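Local atomic coordinates of uncharacterized protein (Yersinia pestis, PDB entry 4RGI), a protein that is of unknown function but consists of a single small KTSC domain with an alpha-beta sandwich fold. Residues V9-I14 with K55-D60. Residues are numbered along the deposited sequence; the frame is centred on the assembly and turned at random.
With SO4 (sulfate ion), chain B; GOL (glycerol), chain C.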
loop_
_atom_site.group_PDB
_atom_site.type_symbol
_atom_site.label_atom_id
_atom_site.label_comp_id
_atom_site.label_asym_id
_atom_site.label_seq_id
_atom_site.Cartn_x
_atom_site.Cartn_y
_atom_site.Cartn_z
ATOM N N VAL A 9 -10.443 0.082 -1.068
ATOM C CA VAL A 9 -10.560 1.112 -0.026
ATOM C C VAL A 9 -11.179 2.373 -0.611
ATOM O O VAL A 9 -11.245 2.531 -1.831
ATOM C CB VAL A 9 -9.183 1.472 0.596
ATOM C CG1 VAL A 9 -8.550 0.270 1.265
ATOM C CG2 VAL A 9 -8.248 2.033 -0.455
ATOM N N SER A 10 -11.639 3.272 0.257
ATOM C CA SER A 10 -12.159 4.553 -0.205
ATOM C C SER A 10 -11.101 5.624 -0.003
ATOM O O SER A 10 -10.652 5.866 1.118
ATOM C CB SER A 10 -13.453 4.928 0.527
ATOM O OG SER A 10 -13.952 6.168 0.051
ATOM N N SER A 11 -10.696 6.251 -1.100
ATOM C CA SER A 11 -9.619 7.226 -1.080
ATOM C C SER A 11 -9.634 8.004 -2.377
ATOM O O SER A 11 -9.959 7.453 -3.422
ATOM C CB SER A 11 -8.252 6.539 -0.897
ATOM O OG SER A 11 -7.200 7.456 -1.136
ATOM N N SER A 12 -9.248 9.271 -2.319
ATOM C CA SER A 12 -9.192 10.078 -3.527
ATOM C C SER A 12 -7.990 9.683 -4.389
ATOM O O SER A 12 -7.918 10.035 -5.564
ATOM C CB SER A 12 -9.139 11.565 -3.180
ATOM O OG SER A 12 -7.923 11.926 -2.550
ATOM N N ARG A 13 -7.051 8.941 -3.814
ATOM C CA ARG A 13 -5.829 8.623 -4.545
ATOM C C ARG A 13 -5.577 7.136 -4.706
ATOM O O ARG A 13 -4.863 6.715 -5.618
ATOM C CB ARG A 13 -4.641 9.266 -3.847
ATOM C CG ARG A 13 -4.727 10.778 -3.837
ATOM C CD ARG A 13 -3.853 11.345 -2.787
ATOM N NE ARG A 13 -2.447 11.024 -3.026
ATOM C CZ ARG A 13 -1.484 11.319 -2.163
ATOM N NH1 ARG A 13 -1.800 11.922 -1.027
ATOM N NH2 ARG A 13 -0.217 11.001 -2.421
ATOM N N ILE A 14 -6.157 6.339 -3.816
ATOM C CA ILE A 14 -5.858 4.914 -3.774
ATOM C C ILE A 14 -7.120 4.088 -3.962
ATOM O O ILE A 14 -8.154 4.371 -3.357
ATOM C CB ILE A 14 -5.159 4.556 -2.442
ATOM C CG1 ILE A 14 -3.799 5.266 -2.387
ATOM C CG2 ILE A 14 -5.002 3.031 -2.292
ATOM C CD1 ILE A 14 -3.120 5.295 -1.008
ATOM N N LYS A 55 -6.068 7.453 3.733
ATOM C CA LYS A 55 -5.067 6.553 3.132
ATOM C C LYS A 55 -3.992 7.382 2.433
ATOM O O LYS A 55 -2.807 7.036 2.449
ATOM C CB LYS A 55 -5.719 5.575 2.139
ATOM C CG LYS A 55 -6.809 4.669 2.724
ATOM C CD LYS A 55 -6.251 3.683 3.726
ATOM C CE LYS A 55 -7.320 2.707 4.184
ATOM N NZ LYS A 55 -8.239 3.313 5.189
ATOM N N GLY A 56 -4.403 8.477 1.804
ATOM C CA GLY A 56 -3.443 9.358 1.166
ATOM C C GLY A 56 -2.421 9.949 2.123
ATOM O O GLY A 56 -1.221 9.948 1.845
ATOM N N ARG A 57 -2.890 10.452 3.260
ATOM C CA ARG A 57 -1.998 11.057 4.237
ATOM C C ARG A 57 -1.045 10.033 4.800
ATOM O O ARG A 57 0.143 10.313 4.989
ATOM C CB ARG A 57 -2.781 11.700 5.384
ATOM C CG ARG A 57 -1.864 12.297 6.457
ATOM C CD ARG A 57 -2.636 12.929 7.626
ATOM N NE ARG A 57 -1.754 13.214 8.759
ATOM C CZ ARG A 57 -1.124 14.368 8.934
ATOM N NH1 ARG A 57 -1.284 15.358 8.059
ATOM N NH2 ARG A 57 -0.334 14.536 9.989
ATOM N N PHE A 58 -1.570 8.845 5.078
ATOM C CA PHE A 58 -0.733 7.783 5.627
ATOM C C PHE A 58 0.289 7.347 4.588
ATOM O O PHE A 58 1.455 7.171 4.903
ATOM C CB PHE A 58 -1.562 6.587 6.085
ATOM C CG PHE A 58 -0.750 5.534 6.790
ATOM C CD1 PHE A 58 -0.069 4.563 6.073
ATOM C CD2 PHE A 58 -0.665 5.528 8.162
ATOM C CE1 PHE A 58 0.685 3.609 6.712
ATOM C CE2 PHE A 58 0.090 4.571 8.810
ATOM C CZ PHE A 58 0.764 3.611 8.085
ATOM N N PHE A 59 -0.143 7.181 3.343
ATOM C CA PHE A 59 0.812 6.843 2.297
ATOM C C PHE A 59 1.918 7.890 2.229
ATOM O O PHE A 59 3.102 7.565 2.202
ATOM C CB PHE A 59 0.139 6.721 0.943
ATOM C CG PHE A 59 1.106 6.590 -0.184
ATOM C CD1 PHE A 59 1.864 5.442 -0.331
ATOM C CD2 PHE A 59 1.280 7.615 -1.086
ATOM C CE1 PHE A 59 2.762 5.318 -1.371
ATOM C CE2 PHE A 59 2.182 7.499 -2.134
ATOM C CZ PHE A 59 2.925 6.359 -2.279
ATOM N N ASP A 60 1.535 9.160 2.218
ATOM C CA ASP A 60 2.531 10.227 2.107
ATOM C C ASP A 60 3.501 10.268 3.281
ATOM O O ASP A 60 4.692 10.540 3.102
ATOM C CB ASP A 60 1.850 11.597 1.979
ATOM C CG ASP A 60 1.286 11.843 0.601
ATOM O OD1 ASP A 60 1.762 11.198 -0.352
ATOM O OD2 ASP A 60 0.376 12.691 0.463
HETATM S S SO4 B . -7.584 10.477 0.687
HETATM O O1 SO4 B . -6.695 10.964 -0.346
HETATM O O2 SO4 B . -8.939 10.468 0.150
HETATM O O3 SO4 B . -7.164 9.122 1.033
HETATM O O4 SO4 B . -7.523 11.349 1.871
HETATM C C1 GOL C . -11.710 0.948 5.434
HETATM O O1 GOL C . -10.355 1.332 5.525
HETATM C C2 GOL C . -12.103 0.830 3.969
HETATM O O2 GOL C . -13.405 0.310 3.859
HETATM C C3 GOL C . -12.084 2.199 3.303
HETATM O O3 GOL C . -10.750 2.621 3.174
HETATM O O HOH W 1 -8.829 7.629 2.571
#
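S11 and G56 meet across a sulfate ion, probably taken from the crystallisation liquor, rather than through a direct bond. Sulfate O3 accepts from S11 OG at 2.7 Å and from the G56 backbone N at 2.9 Å, the latter with an N-H...O angle of 160°. From the loop, the S12 backbone N reaches sulfate O2 at 2.8 Å while S12 OG donates to sulfate O1. S54 OG is a further partner, and a water joins O3 to S10 O and K55 N. Of the first turn, G56 N binds the ion directly and K55 N through the water, so the helix dipole probably helps; whether a natural ligand uses this site is unknown. S11 OG, carried anti to its own N (chi1 169°), also accepts from the backbone N of R13 (an ST turn) and of I14 (an ST motif), at 3.1 Å each, which fixes its rotation toward the anion. Beside the sulfate, R13 reaches past G56 to D60 and grips it end-on: R13 NH1 to D60 OD2 at 2.7 Å and R13 NH2 to D60 OD1 at 2.9 Å. Both oxygens lie near the guanidinium plane, but the two planes are 38° apart, and NH1 meets OD2 from above the carboxylate plane. R13 NH2 also lies at the edge of the F59 ring; K64 pairs with D60 OD1 as well. I14 CD1 packs against F59 CB at 4.1 Å and near K55 O. At the glycerol, which bonds S10 N and K55 NZ, V9 CG1 touches K55 CE. The contact thus fastens the loop between strands 7-8 and 14-20 to the start of helix 55-63, with I14 and F59 resting on strand 25-30 and V9, I14 and K55 touching helix 43-51.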